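Local coordinates for protein tryptophan halogenase superfamily (Brevundimonas sp. BAL3, PDB 6FRL) that probably halogenates electron-rich aromatic substrates as a flavin-dependent halogenase, with a preference for bromination over chlorination, at residues B[392-404]-B[415-428]. Sequence-based numbering, arbitrary orientation.
Sequences RVRDFIILHYKLN and CREMPVPETLERKI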
loop_
_atom_site.group_PDB
_atom_site.type_symbol
_atom_site.label_atom_id
_atom_site.label_comp_id
_atom_site.label_asym_id
_atom_site.label_seq_id
_atom_site.Cartn_x
_atom_site.Cartn_y
_atom_site.Cartn_z
ATOM N N ARG B 392 -3.293 4.414 13.477
ATOM C CA ARG B 392 -3.392 5.310 12.319
ATOM C C ARG B 392 -4.650 6.196 12.359
ATOM O O ARG B 392 -4.593 7.355 11.979
ATOM C CB ARG B 392 -3.264 4.536 11.007
ATOM C CG ARG B 392 -1.993 3.711 10.849
ATOM C CD ARG B 392 -0.770 4.548 10.618
ATOM N NE ARG B 392 -0.330 5.243 11.828
ATOM C CZ ARG B 392 0.329 4.680 12.839
ATOM N NH1 ARG B 392 0.656 3.385 12.816
ATOM N NH2 ARG B 392 0.657 5.432 13.893
ATOM N N VAL B 393 -5.753 5.700 12.908
ATOM C CA VAL B 393 -6.968 6.539 13.080
ATOM C C VAL B 393 -6.818 7.517 14.251
ATOM O O VAL B 393 -7.216 8.696 14.159
ATOM C CB VAL B 393 -8.243 5.680 13.261
ATOM C CG1 VAL B 393 -9.480 6.537 13.563
ATOM C CG2 VAL B 393 -8.484 4.820 12.016
ATOM N N ARG B 394 -6.291 7.022 15.358
ATOM C CA ARG B 394 -5.922 7.903 16.481
ATOM C C ARG B 394 -5.116 9.155 16.054
ATOM O O ARG B 394 -5.504 10.289 16.357
ATOM C CB ARG B 394 -5.141 7.099 17.518
ATOM C CG ARG B 394 -4.689 7.855 18.759
ATOM C CD ARG B 394 -3.529 7.128 19.391
ATOM N NE ARG B 394 -2.380 7.014 18.485
ATOM C CZ ARG B 394 -1.295 6.281 18.733
ATOM N NH1 ARG B 394 -1.204 5.595 19.867
ATOM N NH2 ARG B 394 -0.300 6.236 17.840
ATOM N N ASP B 395 -4.014 8.927 15.343
ATOM C CA ASP B 395 -3.143 10.003 14.851
ATOM C C ASP B 395 -3.873 11.002 13.964
ATOM O O ASP B 395 -3.672 12.199 14.111
ATOM C CB ASP B 395 -1.936 9.427 14.093
ATOM C CG ASP B 395 -0.951 8.728 15.014
ATOM O OD1 ASP B 395 -1.209 8.630 16.238
ATOM O OD2 ASP B 395 0.079 8.262 14.501
ATOM N N PHE B 396 -4.716 10.533 13.045
ATOM C CA PHE B 396 -5.529 11.466 12.266
ATOM C C PHE B 396 -6.422 12.311 13.165
ATOM O O PHE B 396 -6.511 13.524 12.959
ATOM C CB PHE B 396 -6.357 10.716 11.202
ATOM C CG PHE B 396 -7.040 11.607 10.199
ATOM C CD1 PHE B 396 -6.295 12.475 9.406
ATOM C CD2 PHE B 396 -8.417 11.533 9.994
ATOM C CE1 PHE B 396 -6.928 13.292 8.449
ATOM C CE2 PHE B 396 -9.044 12.339 9.050
ATOM C CZ PHE B 396 -8.288 13.227 8.278
ATOM N N ILE B 397 -7.069 11.681 14.165
ATOM C CA ILE B 397 -7.932 12.424 15.112
ATOM C C ILE B 397 -7.118 13.465 15.922
ATOM O O ILE B 397 -7.493 14.623 16.013
ATOM C CB ILE B 397 -8.732 11.469 16.043
ATOM C CG1 ILE B 397 -9.787 10.733 15.200
ATOM C CG2 ILE B 397 -9.407 12.248 17.173
ATOM C CD1 ILE B 397 -10.383 9.503 15.838
ATOM N N ILE B 398 -5.993 13.035 16.479
ATOM C CA ILE B 398 -5.092 13.922 17.211
ATOM C C ILE B 398 -4.748 15.216 16.431
ATOM O O ILE B 398 -4.837 16.332 16.985
ATOM C CB ILE B 398 -3.790 13.168 17.588
ATOM C CG1 ILE B 398 -4.089 12.169 18.703
ATOM C CG2 ILE B 398 -2.705 14.155 18.050
ATOM C CD1 ILE B 398 -2.988 11.171 18.951
ATOM N N LEU B 399 -4.371 15.055 15.158
ATOM C CA LEU B 399 -3.988 16.177 14.297
ATOM C C LEU B 399 -4.974 17.332 14.339
ATOM O O LEU B 399 -4.539 18.495 14.322
ATOM C CB LEU B 399 -3.786 15.729 12.825
ATOM C CG LEU B 399 -3.208 16.784 11.876
ATOM C CD1 LEU B 399 -1.800 17.176 12.280
ATOM C CD2 LEU B 399 -3.226 16.330 10.442
ATOM N N HIS B 400 -6.274 17.019 14.371
ATOM C CA HIS B 400 -7.332 18.033 14.350
ATOM C C HIS B 400 -7.194 18.989 15.582
ATOM O O HIS B 400 -7.344 20.232 15.485
ATOM C CB HIS B 400 -8.723 17.389 14.356
ATOM C CG HIS B 400 -9.102 16.637 13.104
ATOM N ND1 HIS B 400 -8.512 15.446 12.733
ATOM C CD2 HIS B 400 -10.099 16.857 12.195
ATOM C CE1 HIS B 400 -9.099 14.982 11.639
ATOM N NE2 HIS B 400 -10.064 15.819 11.291
ATOM N N TYR B 401 -6.903 18.405 16.732
ATOM C CA TYR B 401 -6.708 19.184 17.953
ATOM C C TYR B 401 -5.357 19.919 17.936
ATOM O O TYR B 401 -5.274 21.094 18.276
ATOM C CB TYR B 401 -6.752 18.270 19.194
ATOM C CG TYR B 401 -8.101 17.671 19.522
ATOM C CD1 TYR B 401 -9.114 18.455 20.101
ATOM C CD2 TYR B 401 -8.373 16.311 19.299
ATOM C CE1 TYR B 401 -10.356 17.906 20.408
ATOM C CE2 TYR B 401 -9.611 15.760 19.621
ATOM C CZ TYR B 401 -10.592 16.560 20.174
ATOM O OH TYR B 401 -11.812 16.046 20.536
ATOM N N LYS B 402 -4.309 19.190 17.548
ATOM C CA LYS B 402 -2.942 19.709 17.502
ATOM C C LYS B 402 -2.769 20.994 16.693
ATOM O O LYS B 402 -1.937 21.819 17.067
ATOM C CB LYS B 402 -2.009 18.633 16.964
ATOM C CG LYS B 402 -0.524 19.021 16.930
ATOM C CD LYS B 402 -0.021 19.491 18.288
ATOM C CE LYS B 402 1.483 19.434 18.423
ATOM N NZ LYS B 402 1.931 20.072 19.698
ATOM N N LEU B 403 -3.539 21.155 15.608
ATOM C CA LEU B 403 -3.406 22.295 14.686
ATOM C C LEU B 403 -4.452 23.415 14.857
ATOM O O LEU B 403 -4.506 24.387 14.057
ATOM C CB LEU B 403 -3.477 21.788 13.243
ATOM C CG LEU B 403 -2.483 20.702 12.824
ATOM C CD1 LEU B 403 -2.688 20.371 11.363
ATOM C CD2 LEU B 403 -1.057 21.168 13.058
ATOM N N ASN B 404 -5.272 23.318 15.894
ATOM C CA ASN B 404 -6.303 24.325 16.107
ATOM C C ASN B 404 -5.650 25.713 16.307
ATOM O O ASN B 404 -4.509 25.799 16.748
ATOM C CB ASN B 404 -7.217 23.916 17.261
ATOM C CG ASN B 404 -6.750 24.451 18.592
ATOM O OD1 ASN B 404 -7.035 25.605 18.927
ATOM N ND2 ASN B 404 -6.072 23.614 19.378
ATOM N N CYS B 415 -4.073 21.837 23.748
ATOM C CA CYS B 415 -4.145 20.936 22.570
ATOM C C CYS B 415 -3.030 21.268 21.570
ATOM O O CYS B 415 -2.325 20.358 21.115
ATOM C CB CYS B 415 -5.523 21.010 21.901
ATOM S SG CYS B 415 -6.788 20.014 22.716
ATOM N N ARG B 416 -2.848 22.568 21.299
ATOM C CA ARG B 416 -1.765 23.087 20.439
ATOM C C ARG B 416 -0.323 22.831 20.935
ATOM O O ARG B 416 0.585 22.652 20.126
ATOM C CB ARG B 416 -1.984 24.577 20.197
ATOM C CG ARG B 416 -1.052 25.227 19.196
ATOM C CD ARG B 416 -1.563 26.604 18.770
ATOM N NE ARG B 416 -2.074 27.381 19.908
ATOM C CZ ARG B 416 -3.351 27.743 20.122
ATOM N NH1 ARG B 416 -4.341 27.443 19.269
ATOM N NH2 ARG B 416 -3.648 28.442 21.218
ATOM N N GLU B 417 -0.122 22.780 22.244
ATOM C CA GLU B 417 1.194 22.510 22.806
ATOM C C GLU B 417 1.373 21.105 23.354
ATOM O O GLU B 417 2.478 20.759 23.764
ATOM C CB GLU B 417 1.502 23.553 23.882
ATOM C CG GLU B 417 1.747 24.962 23.314
ATOM C CD GLU B 417 1.332 26.064 24.268
ATOM O OE1 GLU B 417 1.459 25.874 25.502
ATOM O OE2 GLU B 417 0.877 27.125 23.793
ATOM N N MET B 418 0.313 20.284 23.361
ATOM C CA MET B 418 0.386 18.881 23.889
ATOM C C MET B 418 1.378 18.036 23.083
ATOM O O MET B 418 1.512 18.214 21.872
ATOM C CB MET B 418 -1.002 18.177 23.920
ATOM C CG MET B 418 -1.456 17.494 22.624
ATOM S SD MET B 418 -3.208 17.111 22.407
ATOM C CE MET B 418 -3.473 16.221 23.935
ATOM N N PRO B 419 2.076 17.118 23.746
ATOM C CA PRO B 419 2.853 16.156 22.961
ATOM C C PRO B 419 1.958 15.169 22.171
ATOM O O PRO B 419 0.810 14.953 22.534
ATOM C CB PRO B 419 3.730 15.448 24.003
ATOM C CG PRO B 419 3.054 15.658 25.297
ATOM C CD PRO B 419 2.132 16.847 25.190
ATOM N N VAL B 420 2.493 14.631 21.072
ATOM C CA VAL B 420 1.757 13.771 20.168
ATOM C C VAL B 420 2.667 12.623 19.785
ATOM O O VAL B 420 3.888 12.750 19.820
ATOM C CB VAL B 420 1.248 14.521 18.888
ATOM C CG1 VAL B 420 0.529 15.811 19.244
ATOM C CG2 VAL B 420 2.361 14.848 17.912
ATOM N N PRO B 421 2.082 11.486 19.405
ATOM C CA PRO B 421 2.932 10.376 19.048
ATOM C C PRO B 421 3.990 10.755 18.003
ATOM O O PRO B 421 3.748 11.626 17.166
ATOM C CB PRO B 421 1.937 9.347 18.491
ATOM C CG PRO B 421 0.658 9.663 19.200
ATOM C CD PRO B 421 0.650 11.158 19.293
ATOM N N GLU B 422 5.150 10.102 18.087
ATOM C CA GLU B 422 6.241 10.231 17.113
ATOM C C GLU B 422 5.814 9.962 15.667
ATOM O O GLU B 422 6.309 10.614 14.745
ATOM C CB GLU B 422 7.442 9.329 17.505
ATOM C CG GLU B 422 8.335 8.876 16.333
ATOM C CD GLU B 422 9.808 8.656 16.712
ATOM O OE1 GLU B 422 10.088 8.106 17.814
ATOM O OE2 GLU B 422 10.682 9.048 15.890
ATOM N N THR B 423 4.934 8.994 15.458
ATOM C CA THR B 423 4.382 8.721 14.106
ATOM C C THR B 423 3.734 9.974 13.449
ATOM O O THR B 423 3.928 10.219 12.252
ATOM C CB THR B 423 3.346 7.587 14.166
ATOM O OG1 THR B 423 2.534 7.773 15.313
ATOM C CG2 THR B 423 4.031 6.240 14.285
ATOM N N LEU B 424 3.019 10.759 14.258
ATOM C CA LEU B 424 2.421 12.013 13.838
ATOM C C LEU B 424 3.418 13.175 13.736
ATOM O O LEU B 424 3.245 14.064 12.871
ATOM C CB LEU B 424 1.288 12.407 14.788
ATOM C CG LEU B 424 0.492 13.655 14.395
ATOM C CD1 LEU B 424 -0.111 13.506 12.987
ATOM C CD2 LEU B 424 -0.597 13.885 15.428
ATOM N N GLU B 425 4.418 13.200 14.625
ATOM C CA GLU B 425 5.503 14.201 14.544
ATOM C C GLU B 425 6.186 14.106 13.189
ATOM O O GLU B 425 6.419 15.123 12.543
ATOM C CB GLU B 425 6.545 14.033 15.664
ATOM C CG GLU B 425 6.134 14.626 17.015
ATOM C CD GLU B 425 7.129 14.321 18.161
ATOM O OE1 GLU B 425 8.133 13.580 17.944
ATOM O OE2 GLU B 425 6.893 14.819 19.296
ATOM N N ARG B 426 6.478 12.886 12.766
ATOM C CA ARG B 426 7.149 12.653 11.491
ATOM C C ARG B 426 6.319 13.096 10.288
ATOM O O ARG B 426 6.882 13.660 9.346
ATOM C CB ARG B 426 7.496 11.171 11.317
ATOM C CG ARG B 426 8.687 10.710 12.134
ATOM C CD ARG B 426 8.844 9.219 11.958
ATOM N NE ARG B 426 8.967 8.891 10.523
ATOM C CZ ARG B 426 8.845 7.674 9.991
ATOM N NH1 ARG B 426 8.577 6.604 10.752
ATOM N NH2 ARG B 426 9.001 7.530 8.680
ATOM N N LYS B 427 5.007 12.832 10.330
ATOM C CA LYS B 427 4.085 13.281 9.289
ATOM C C LYS B 427 4.072 14.790 9.171
ATOM O O LYS B 427 4.242 15.317 8.075
ATOM C CB LYS B 427 2.645 12.793 9.537
ATOM C CG LYS B 427 2.325 11.435 8.950
ATOM C CD LYS B 427 0.911 10.975 9.282
ATOM C CE LYS B 427 0.246 10.278 8.105
ATOM N NZ LYS B 427 0.650 8.877 8.017
ATOM N N ILE B 428 3.865 15.467 10.309
ATOM C CA ILE B 428 3.795 16.934 10.350
ATOM C C ILE B 428 5.121 17.513 9.885
ATOM O O ILE B 428 5.119 18.489 9.154
ATOM C CB ILE B 428 3.405 17.459 11.747
ATOM C CG1 ILE B 428 1.957 17.092 12.063
ATOM C CG2 ILE B 428 3.546 18.969 11.852
ATOM C CD1 ILE B 428 1.572 17.392 13.502
HETATM O O HOH W 1 0.823 22.432 17.161
#
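Arg392 and Asp395 meet Thr423 where two helical segments of the tryptophan halogenase fold, 392-402 and 422-428, cross at -60° with their axes 9.9 Å apart; the pair illustrates how a buried carboxylate can join neighbouring helices. Bends at chi2 and chi3 fold the Arg392 chain so that NH2 reaches Asp395 OD2, one turn further along the helix, from above the carboxylate plane, while Arg394 grips the other oxygen, OD1, side-on through NE and NH2. One face of the Arg394 guanidinium carries Pro421 CG, and Trp242 makes a cation-pi contact with the same group. Across the interface Thr423 OG1 donates to Asp395 OD2 over 2.6 Å on the syn side, its hydroxyl set between backbone N and carbonyl carbon by a chi1 of 42°. An alanine in place of Asp395 would probably leave two buried arginines without their shared counter-charge and the Thr423 hydroxyl without its acceptor. One turn on, the branches of Ile398 divide the work: CD1 meets Pro421 CD tip to tip, and CG2 packs against Val420 CG1 and Leu424 CD2. The side chains of Leu399 and Ile428 slide past each other in opposite directions, CD1 to CD1 at 3.6 Å, and Trp450 of helix 447-456 also touches Leu399. Cys415 SG lies oblique to the Tyr401 ring, 4.8 Å from its centroid, whereas the phenol oxygen is hydrogen-bonded to Glu348. A bend at chi2 carries the otherwise extended Lys402 chain across to two carbonyls at the end of helix 410-417 and the following turn: NZ donates to Arg416 O and to Met418 O, each at 2.9 Å. A water also links Lys402 O with Arg416 O. Past the helix end, Arg416 NH1 donates to Asn404 O over 3.0 Å, the acceptor in the guanidinium plane but the donor 51° out of the carbonyl plane.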